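Long-range contact in proton-dependent oligopeptide transporter family protein (Xanthomonas campestris, PDB 6EI3), which probably carries small peptides across the membrane by coupling their movement to that of protons, as a POT-family member of the major facilitator superfamily: residues A[228-240]-A[251-265]. Sequence-based numbering, arbitrary orientation.
With 78M ((2S)-2,3-dihydroxypropyl(7Z)-pentadec-7-enoate), chain O; 78M ((2S)-2,3-dihydroxypropyl(7Z)-pentadec-7-enoate), chain G.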
ATOM      1  N   LEU A 228     -10.899   4.286 -26.822  1.00 61.93           N
ATOM      2  CA  LEU A 228      -9.752   4.425 -25.912  1.00 59.74           C
ATOM      3  C   LEU A 228      -9.755   3.287 -24.889  1.00 58.93           C
ATOM      4  O   LEU A 228      -8.703   2.691 -24.649  1.00 57.63           O
ATOM      5  CB  LEU A 228      -9.780   5.800 -25.211  1.00 59.68           C
ATOM      6  CG  LEU A 228      -8.685   6.105 -24.168  1.00 63.29           C
ATOM      7  CD1 LEU A 228      -7.322   6.307 -24.823  1.00 64.00           C
ATOM      8  CD2 LEU A 228      -9.037   7.341 -23.372  1.00 65.77           C
ATOM      9  N   ALA A 229     -10.944   2.948 -24.341  1.00 53.55           N
ATOM     10  CA  ALA A 229     -11.105   1.850 -23.380  1.00 52.01           C
ATOM     11  C   ALA A 229     -10.779   0.485 -24.032  1.00 55.71           C
ATOM     12  O   ALA A 229     -10.034  -0.293 -23.442  1.00 53.66           O
ATOM     13  CB  ALA A 229     -12.513   1.849 -22.799  1.00 52.49           C
ATOM     14  N   ALA A 230     -11.287   0.235 -25.267  1.00 53.96           N
ATOM     15  CA  ALA A 230     -11.031  -0.980 -26.056  1.00 54.16           C
ATOM     16  C   ALA A 230      -9.533  -1.144 -26.376  1.00 56.53           C
ATOM     17  O   ALA A 230      -9.002  -2.243 -26.201  1.00 56.05           O
ATOM     18  CB  ALA A 230     -11.848  -0.954 -27.350  1.00 56.78           C
ATOM     19  N   ILE A 231      -8.856  -0.050 -26.822  1.00 52.02           N
ATOM     20  CA  ILE A 231      -7.417  -0.009 -27.128  1.00 51.74           C
ATOM     21  C   ILE A 231      -6.586  -0.330 -25.868  1.00 54.02           C
ATOM     22  O   ILE A 231      -5.594  -1.062 -25.965  1.00 53.64           O
ATOM     23  CB  ILE A 231      -7.032   1.353 -27.782  1.00 56.24           C
ATOM     24  CG1 ILE A 231      -7.605   1.463 -29.211  1.00 58.44           C
ATOM     25  CG2 ILE A 231      -5.502   1.602 -27.788  1.00 57.66           C
ATOM     26  CD1 ILE A 231      -7.867   2.906 -29.688  1.00 69.85           C
ATOM     27  N   SER A 232      -7.011   0.189 -24.690  1.00 48.41           N
ATOM     28  CA  SER A 232      -6.322  -0.065 -23.417  1.00 46.12           C
ATOM     29  C   SER A 232      -6.426  -1.538 -23.024  1.00 51.70           C
ATOM     30  O   SER A 232      -5.470  -2.071 -22.458  1.00 51.10           O
ATOM     31  CB  SER A 232      -6.852   0.840 -22.304  1.00 45.83           C
ATOM     32  OG  SER A 232      -8.047   0.362 -21.704  1.00 45.94           O
ATOM     33  N   VAL A 233      -7.574  -2.198 -23.347  1.00 49.73           N
ATOM     34  CA  VAL A 233      -7.803  -3.630 -23.087  1.00 49.74           C
ATOM     35  C   VAL A 233      -6.825  -4.440 -23.958  1.00 53.75           C
ATOM     36  O   VAL A 233      -6.236  -5.412 -23.482  1.00 53.56           O
ATOM     37  CB  VAL A 233      -9.292  -4.046 -23.311  1.00 54.87           C
ATOM     38  CG1 VAL A 233      -9.477  -5.564 -23.299  1.00 54.90           C
ATOM     39  CG2 VAL A 233     -10.215  -3.399 -22.288  1.00 53.86           C
ATOM     40  N   LEU A 234      -6.623  -3.999 -25.209  1.00 51.29           N
ATOM     41  CA  LEU A 234      -5.719  -4.633 -26.175  1.00 52.01           C
ATOM     42  C   LEU A 234      -4.260  -4.457 -25.787  1.00 54.45           C
ATOM     43  O   LEU A 234      -3.487  -5.410 -25.912  1.00 52.81           O
ATOM     44  CB  LEU A 234      -5.978  -4.108 -27.596  1.00 53.95           C
ATOM     45  CG  LEU A 234      -6.883  -4.952 -28.506  1.00 60.00           C
ATOM     46  CD1 LEU A 234      -8.248  -5.239 -27.861  1.00 60.04           C
ATOM     47  CD2 LEU A 234      -7.104  -4.249 -29.824  1.00 63.61           C
ATOM     48  N   LEU A 235      -3.887  -3.251 -25.302  1.00 51.44           N
ATOM     49  CA  LEU A 235      -2.530  -2.957 -24.830  1.00 51.28           C
ATOM     50  C   LEU A 235      -2.242  -3.725 -23.535  1.00 52.79           C
ATOM     51  O   LEU A 235      -1.115  -4.174 -23.345  1.00 51.94           O
ATOM     52  CB  LEU A 235      -2.305  -1.452 -24.625  1.00 51.65           C
ATOM     53  CG  LEU A 235      -2.224  -0.582 -25.891  1.00 58.25           C
ATOM     54  CD1 LEU A 235      -2.435   0.892 -25.546  1.00 58.34           C
ATOM     55  CD2 LEU A 235      -0.903  -0.787 -26.639  1.00 60.45           C
ATOM     56  N   ALA A 236      -3.273  -3.906 -22.671  1.00 48.54           N
ATOM     57  CA  ALA A 236      -3.186  -4.680 -21.426  1.00 46.47           C
ATOM     58  C   ALA A 236      -2.912  -6.151 -21.760  1.00 50.97           C
ATOM     59  O   ALA A 236      -2.082  -6.778 -21.107  1.00 48.17           O
ATOM     60  CB  ALA A 236      -4.477  -4.565 -20.638  1.00 46.22           C
ATOM     61  N   LEU A 237      -3.586  -6.688 -22.806  1.00 50.67           N
ATOM     62  CA  LEU A 237      -3.396  -8.070 -23.260  1.00 51.32           C
ATOM     63  C   LEU A 237      -1.997  -8.269 -23.858  1.00 55.04           C
ATOM     64  O   LEU A 237      -1.363  -9.292 -23.583  1.00 54.79           O
ATOM     65  CB  LEU A 237      -4.483  -8.484 -24.259  1.00 52.98           C
ATOM     66  CG  LEU A 237      -5.832  -8.879 -23.650  1.00 57.86           C
ATOM     67  CD1 LEU A 237      -6.942  -8.783 -24.688  1.00 59.74           C
ATOM     68  CD2 LEU A 237      -5.788 -10.294 -23.065  1.00 59.98           C
ATOM     69  N   ALA A 238      -1.494  -7.255 -24.605  1.00 51.16           N
ATOM     70  CA  ALA A 238      -0.159  -7.267 -25.216  1.00 51.60           C
ATOM     71  C   ALA A 238       0.953  -7.364 -24.164  1.00 55.30           C
ATOM     72  O   ALA A 238       1.994  -7.966 -24.445  1.00 54.41           O
ATOM     73  CB  ALA A 238       0.043  -6.044 -26.099  1.00 52.95           C
ATOM     74  N   CYS A 239       0.713  -6.802 -22.944  1.00 51.29           N
ATOM     75  CA  CYS A 239       1.630  -6.846 -21.800  1.00 50.28           C
ATOM     76  C   CYS A 239       1.948  -8.269 -21.397  1.00 53.96           C
ATOM     77  O   CYS A 239       3.105  -8.548 -21.093  1.00 54.33           O
ATOM     78  CB  CYS A 239       1.087  -6.051 -20.617  1.00 49.54           C
ATOM     79  SG  CYS A 239       1.194  -4.260 -20.823  1.00 53.91           S
ATOM     80  N   LEU A 240       0.940  -9.174 -21.411  1.00 51.01           N
ATOM     81  CA  LEU A 240       1.103 -10.606 -21.093  1.00 51.91           C
ATOM     82  C   LEU A 240       2.144 -11.315 -22.001  1.00 56.56           C
ATOM     83  O   LEU A 240       2.602 -12.409 -21.664  1.00 56.49           O
ATOM     84  CB  LEU A 240      -0.245 -11.367 -21.104  1.00 52.81           C
ATOM     85  CG  LEU A 240      -1.348 -10.881 -20.152  1.00 57.78           C
ATOM     86  CD1 LEU A 240      -2.679 -11.539 -20.481  1.00 58.80           C
ATOM     87  CD2 LEU A 240      -0.982 -11.132 -18.680  1.00 60.40           C
ATOM     88  N   CYS A 251       4.169  -7.512 -15.746  1.00 38.78           N
ATOM     89  CA  CYS A 251       3.230  -7.523 -16.865  1.00 39.55           C
ATOM     90  C   CYS A 251       1.795  -7.360 -16.436  1.00 41.40           C
ATOM     91  O   CYS A 251       1.087  -6.582 -17.059  1.00 39.70           O
ATOM     92  CB  CYS A 251       3.418  -8.756 -17.737  1.00 41.01           C
ATOM     93  SG  CYS A 251       5.046  -8.854 -18.506  1.00 46.09           S
ATOM     94  N   LEU A 252       1.370  -8.086 -15.376  1.00 38.10           N
ATOM     95  CA  LEU A 252       0.011  -8.001 -14.849  1.00 38.88           C
ATOM     96  C   LEU A 252      -0.285  -6.585 -14.320  1.00 42.26           C
ATOM     97  O   LEU A 252      -1.393  -6.084 -14.529  1.00 41.54           O
ATOM     98  CB  LEU A 252      -0.227  -9.065 -13.753  1.00 38.67           C
ATOM     99  CG  LEU A 252      -0.390 -10.531 -14.220  1.00 44.03           C
ATOM    100  CD1 LEU A 252      -0.309 -11.483 -13.032  1.00 43.49           C
ATOM    101  CD2 LEU A 252      -1.715 -10.745 -14.969  1.00 45.74           C
ATOM    102  N   CYS A 253       0.730  -5.934 -13.685  1.00 38.40           N
ATOM    103  CA  CYS A 253       0.636  -4.568 -13.153  1.00 38.32           C
ATOM    104  C   CYS A 253       0.585  -3.514 -14.214  1.00 41.44           C
ATOM    105  O   CYS A 253      -0.138  -2.549 -14.033  1.00 39.85           O
ATOM    106  CB  CYS A 253       1.759  -4.280 -12.172  1.00 38.58           C
ATOM    107  SG  CYS A 253       1.553  -5.102 -10.592  1.00 41.65           S
ATOM    108  N   MET A 254       1.412  -3.640 -15.275  1.00 38.74           N
ATOM    109  CA  MET A 254       1.426  -2.678 -16.377  1.00 40.18           C
ATOM    110  C   MET A 254       0.062  -2.728 -17.061  1.00 43.37           C
ATOM    111  O   MET A 254      -0.481  -1.680 -17.403  1.00 43.67           O
ATOM    112  CB  MET A 254       2.546  -2.989 -17.380  1.00 43.81           C
ATOM    113  CG  MET A 254       3.935  -2.721 -16.836  1.00 47.77           C
ATOM    114  SD  MET A 254       5.217  -3.142 -18.038  1.00 54.92           S
ATOM    115  CE  MET A 254       5.322  -1.606 -18.932  1.00 52.85           C
ATOM    116  N   ALA A 255      -0.508  -3.951 -17.200  1.00 38.68           N
ATOM    117  CA  ALA A 255      -1.832  -4.175 -17.777  1.00 38.88           C
ATOM    118  C   ALA A 255      -2.883  -3.459 -16.910  1.00 41.01           C
ATOM    119  O   ALA A 255      -3.727  -2.750 -17.455  1.00 41.71           O
ATOM    120  CB  ALA A 255      -2.124  -5.668 -17.871  1.00 39.60           C
ATOM    121  N   LEU A 256      -2.770  -3.571 -15.570  1.00 35.66           N
ATOM    122  CA  LEU A 256      -3.665  -2.891 -14.624  1.00 35.06           C
ATOM    123  C   LEU A 256      -3.623  -1.368 -14.815  1.00 39.46           C
ATOM    124  O   LEU A 256      -4.680  -0.758 -14.957  1.00 39.92           O
ATOM    125  CB  LEU A 256      -3.380  -3.302 -13.169  1.00 33.82           C
ATOM    126  CG  LEU A 256      -4.084  -2.514 -12.028  1.00 38.84           C
ATOM    127  CD1 LEU A 256      -5.594  -2.834 -11.944  1.00 38.59           C
ATOM    128  CD2 LEU A 256      -3.393  -2.771 -10.688  1.00 39.62           C
ATOM    129  N   VAL A 257      -2.412  -0.775 -14.895  1.00 35.00           N
ATOM    130  CA  VAL A 257      -2.207   0.667 -15.116  1.00 35.10           C
ATOM    131  C   VAL A 257      -2.830   1.119 -16.442  1.00 42.10           C
ATOM    132  O   VAL A 257      -3.460   2.183 -16.496  1.00 42.98           O
ATOM    133  CB  VAL A 257      -0.711   1.052 -15.000  1.00 37.56           C
ATOM    134  CG1 VAL A 257      -0.453   2.490 -15.463  1.00 37.35           C
ATOM    135  CG2 VAL A 257      -0.210   0.836 -13.569  1.00 35.55           C
ATOM    136  N   LEU A 258      -2.664   0.305 -17.503  1.00 38.48           N
ATOM    137  CA  LEU A 258      -3.246   0.580 -18.819  1.00 38.70           C
ATOM    138  C   LEU A 258      -4.765   0.563 -18.747  1.00 41.96           C
ATOM    139  O   LEU A 258      -5.397   1.509 -19.231  1.00 44.25           O
ATOM    140  CB  LEU A 258      -2.731  -0.416 -19.886  1.00 39.44           C
ATOM    141  CG  LEU A 258      -1.301  -0.169 -20.392  1.00 44.25           C
ATOM    142  CD1 LEU A 258      -0.784  -1.369 -21.145  1.00 44.92           C
ATOM    143  CD2 LEU A 258      -1.223   1.068 -21.301  1.00 47.73           C
ATOM    144  N   LEU A 259      -5.352  -0.459 -18.087  1.00 36.49           N
ATOM    145  CA  LEU A 259      -6.808  -0.553 -17.919  1.00 37.87           C
ATOM    146  C   LEU A 259      -7.382   0.615 -17.117  1.00 43.15           C
ATOM    147  O   LEU A 259      -8.473   1.087 -17.443  1.00 42.25           O
ATOM    148  CB  LEU A 259      -7.238  -1.885 -17.282  1.00 37.63           C
ATOM    149  CG  LEU A 259      -7.022  -3.153 -18.130  1.00 42.91           C
ATOM    150  CD1 LEU A 259      -7.073  -4.407 -17.250  1.00 41.83           C
ATOM    151  CD2 LEU A 259      -8.010  -3.232 -19.301  1.00 45.46           C
ATOM    152  N   LEU A 260      -6.649   1.085 -16.073  1.00 39.19           N
ATOM    153  CA  LEU A 260      -7.106   2.213 -15.258  1.00 38.49           C
ATOM    154  C   LEU A 260      -7.101   3.520 -16.062  1.00 42.86           C
ATOM    155  O   LEU A 260      -8.067   4.274 -16.005  1.00 42.20           O
ATOM    156  CB  LEU A 260      -6.261   2.357 -13.966  1.00 36.98           C
ATOM    157  CG  LEU A 260      -6.450   1.263 -12.896  1.00 40.62           C
ATOM    158  CD1 LEU A 260      -5.333   1.310 -11.856  1.00 39.60           C
ATOM    159  CD2 LEU A 260      -7.826   1.358 -12.217  1.00 42.38           C
ATOM    160  N   ALA A 261      -6.027   3.771 -16.821  1.00 40.75           N
ATOM    161  CA  ALA A 261      -5.898   4.984 -17.617  1.00 42.61           C
ATOM    162  C   ALA A 261      -6.887   5.047 -18.789  1.00 48.26           C
ATOM    163  O   ALA A 261      -7.543   6.076 -18.974  1.00 48.74           O
ATOM    164  CB  ALA A 261      -4.466   5.143 -18.108  1.00 43.91           C
ATOM    165  N   GLY A 262      -6.992   3.953 -19.546  1.00 44.90           N
ATOM    166  CA  GLY A 262      -7.864   3.854 -20.713  1.00 45.71           C
ATOM    167  C   GLY A 262      -9.344   3.883 -20.397  1.00 49.33           C
ATOM    168  O   GLY A 262     -10.074   4.691 -20.977  1.00 49.46           O
ATOM    169  N   ILE A 263      -9.803   3.003 -19.471  1.00 45.42           N
ATOM    170  CA  ILE A 263     -11.215   2.945 -19.067  1.00 45.25           C
ATOM    171  C   ILE A 263     -11.588   4.235 -18.300  1.00 48.89           C
ATOM    172  O   ILE A 263     -12.614   4.840 -18.617  1.00 48.76           O
ATOM    173  CB  ILE A 263     -11.583   1.617 -18.332  1.00 47.81           C
ATOM    174  CG1 ILE A 263     -11.336   0.387 -19.259  1.00 49.14           C
ATOM    175  CG2 ILE A 263     -13.037   1.623 -17.816  1.00 48.62           C
ATOM    176  CD1 ILE A 263     -11.016  -0.935 -18.555  1.00 51.58           C
ATOM    177  N   GLY A 264     -10.724   4.669 -17.369  1.00 44.82           N
ATOM    178  CA  GLY A 264     -10.905   5.908 -16.611  1.00 43.84           C
ATOM    179  C   GLY A 264     -11.002   7.137 -17.504  1.00 49.37           C
ATOM    180  O   GLY A 264     -11.997   7.873 -17.451  1.00 48.98           O
ATOM    181  N   GLY A 265      -9.994   7.318 -18.359  1.00 46.22           N
ATOM    182  CA  GLY A 265      -9.903   8.421 -19.307  1.00 47.45           C
ATOM    183  C   GLY A 265     -10.992   8.381 -20.364  1.00 55.49           C
ATOM    184  O   GLY A 265     -11.449   9.428 -20.833  1.00 54.62           O
TER
HETATM  185  O21 78M O 614      -8.965  16.537 -13.744  1.00 83.47           O
HETATM  186  C20 78M O 614      -9.667  15.343 -14.052  1.00 84.03           C
HETATM  187  C18 78M O 614      -8.884  14.480 -15.013  1.00 85.43           C
HETATM  188  O19 78M O 614      -8.618  15.202 -16.218  1.00 87.76           O
HETATM  189  C17 78M O 614      -9.594  13.189 -15.338  1.00 86.92           C
HETATM  190  O2  78M O 614      -8.580  12.300 -15.863  1.00 88.32           O
HETATM  191  C1  78M O 614      -8.868  10.995 -15.947  1.00 89.09           C
HETATM  192  O1  78M O 614      -9.966  10.533 -15.770  1.00 89.50           O
HETATM  193  C2  78M O 614      -7.645  10.189 -16.276  1.00 89.28           C
HETATM  194  C3  78M O 614      -7.274   9.192 -15.186  1.00 88.35           C
HETATM  195  C4  78M O 614      -5.772   9.099 -14.953  1.00 88.15           C
HETATM  196  C5  78M O 614      -5.154   7.752 -15.290  1.00 88.50           C
HETATM  197  C6  78M O 614      -5.338   6.670 -14.219  1.00 88.16           C
HETATM  198  C7  78M O 614      -4.089   6.429 -13.435  1.00 87.45           C
HETATM  199  C8  78M O 614      -3.320   5.354 -13.479  1.00 86.93           C
HETATM  200  C9  78M O 614      -2.064   5.132 -12.687  1.00 85.51           C
HETATM  201  C10 78M O 614      -0.836   5.674 -13.426  1.00 86.00           C
HETATM  202  C11 78M O 614       0.101   6.510 -12.572  1.00 84.24           C
HETATM  203  C12 78M O 614       0.825   7.595 -13.360  1.00 83.89           C
HETATM  204  C13 78M O 614       1.650   8.572 -12.532  1.00 81.29           C
HETATM  205  C15 78M O 614       3.903   9.145 -11.577  1.00 77.48           C
HETATM  206  C14 78M O 614       3.014   8.058 -12.110  1.00 78.32           C
HETATM  207  O21 78M G 606      13.585 -12.640 -10.871  1.00 68.54           O
HETATM  208  C20 78M G 606      12.913 -13.877 -10.661  1.00 70.07           C
HETATM  209  C18 78M G 606      12.189 -13.872  -9.334  1.00 71.26           C
HETATM  210  O19 78M G 606      13.125 -13.995  -8.259  1.00 69.21           O
HETATM  211  C17 78M G 606      11.143 -14.960  -9.226  1.00 73.95           C
HETATM  212  O2  78M G 606       9.926 -14.337  -8.740  1.00 74.17           O
HETATM  213  C1  78M G 606       9.688 -14.333  -7.422  1.00 71.96           C
HETATM  214  O1  78M G 606      10.480 -14.693  -6.595  1.00 74.47           O
HETATM  215  C2  78M G 606       8.326 -13.789  -7.115  1.00 67.52           C
HETATM  216  C3  78M G 606       7.660 -14.412  -5.897  1.00 62.63           C
HETATM  217  C4  78M G 606       6.770 -13.417  -5.184  1.00 59.99           C
HETATM  218  C5  78M G 606       5.728 -14.027  -4.272  1.00 58.49           C
HETATM  219  C6  78M G 606       4.568 -13.085  -3.963  1.00 58.40           C
HETATM  220  C7  78M G 606       3.518 -13.079  -5.027  1.00 59.46           C
HETATM  221  C8  78M G 606       2.392 -12.389  -5.016  1.00 59.18           C
HETATM  222  C9  78M G 606       1.336 -12.409  -6.076  1.00 59.20           C
HETATM  223  C10 78M G 606       1.403 -11.220  -7.023  1.00 58.75           C
HETATM  224  C11 78M G 606       0.117 -10.980  -7.800  1.00 57.67           C
HETATM  225  C12 78M G 606       0.204  -9.781  -8.717  1.00 56.44           C
HETATM  226  C13 78M G 606      -1.113  -9.290  -9.282  1.00 55.47           C
HETATM  227  C15 78M G 606      -2.208  -7.556 -10.758  1.00 58.35           C
HETATM  228  C14 78M G 606      -0.968  -7.972 -10.014  1.00 56.08           C
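C239 and L258 both swing their side chains anti to their own carbonyl carbons (chi1 -74° and -76°), which brings the sulfur and a leucine methyl together, C239 SG lying 3.5 Å from L258 CD1. Each is a knob in the other helix: C239 sits among C251, M254, A255 and L258, and L258 among S232, L235, A236 and C239. Cysteine suits its hole because it is slim yet apolar enough to pack against M254 CB; L258 has the reach to lay CD1 on the partner backbone, 3.6 Å from L235 O.

Small residues let the antiparallel helix axes approach to 7.5 Å. Beside these knobs A236 CB meets A255 CB at 3.8 Å; further along, toward L228 and G265, S232 CB rests 3.6 Å from G262 CA, where the glycine offers bare backbone. S232 OG donates to A229 O at 2.7 Å, using the hydroxyl proton within its own helix, and both CB and OG can rest on the glycine. V233 CG2 crosses L259 CD2 at 3.7 Å, and the same leucine leans on A236 through CG.

The hairpin is consistent with the extra helix pair (HA and HB) that bacterial POT transporters carry between their two six-helix bundles. Helix 430-456 packs against C253, L256 and V257, one monoacylglycerol lies along V257, A261 and G264, another brings its tail end to L252 and C253, and L214 of helix 206-215 touches A229 and I263.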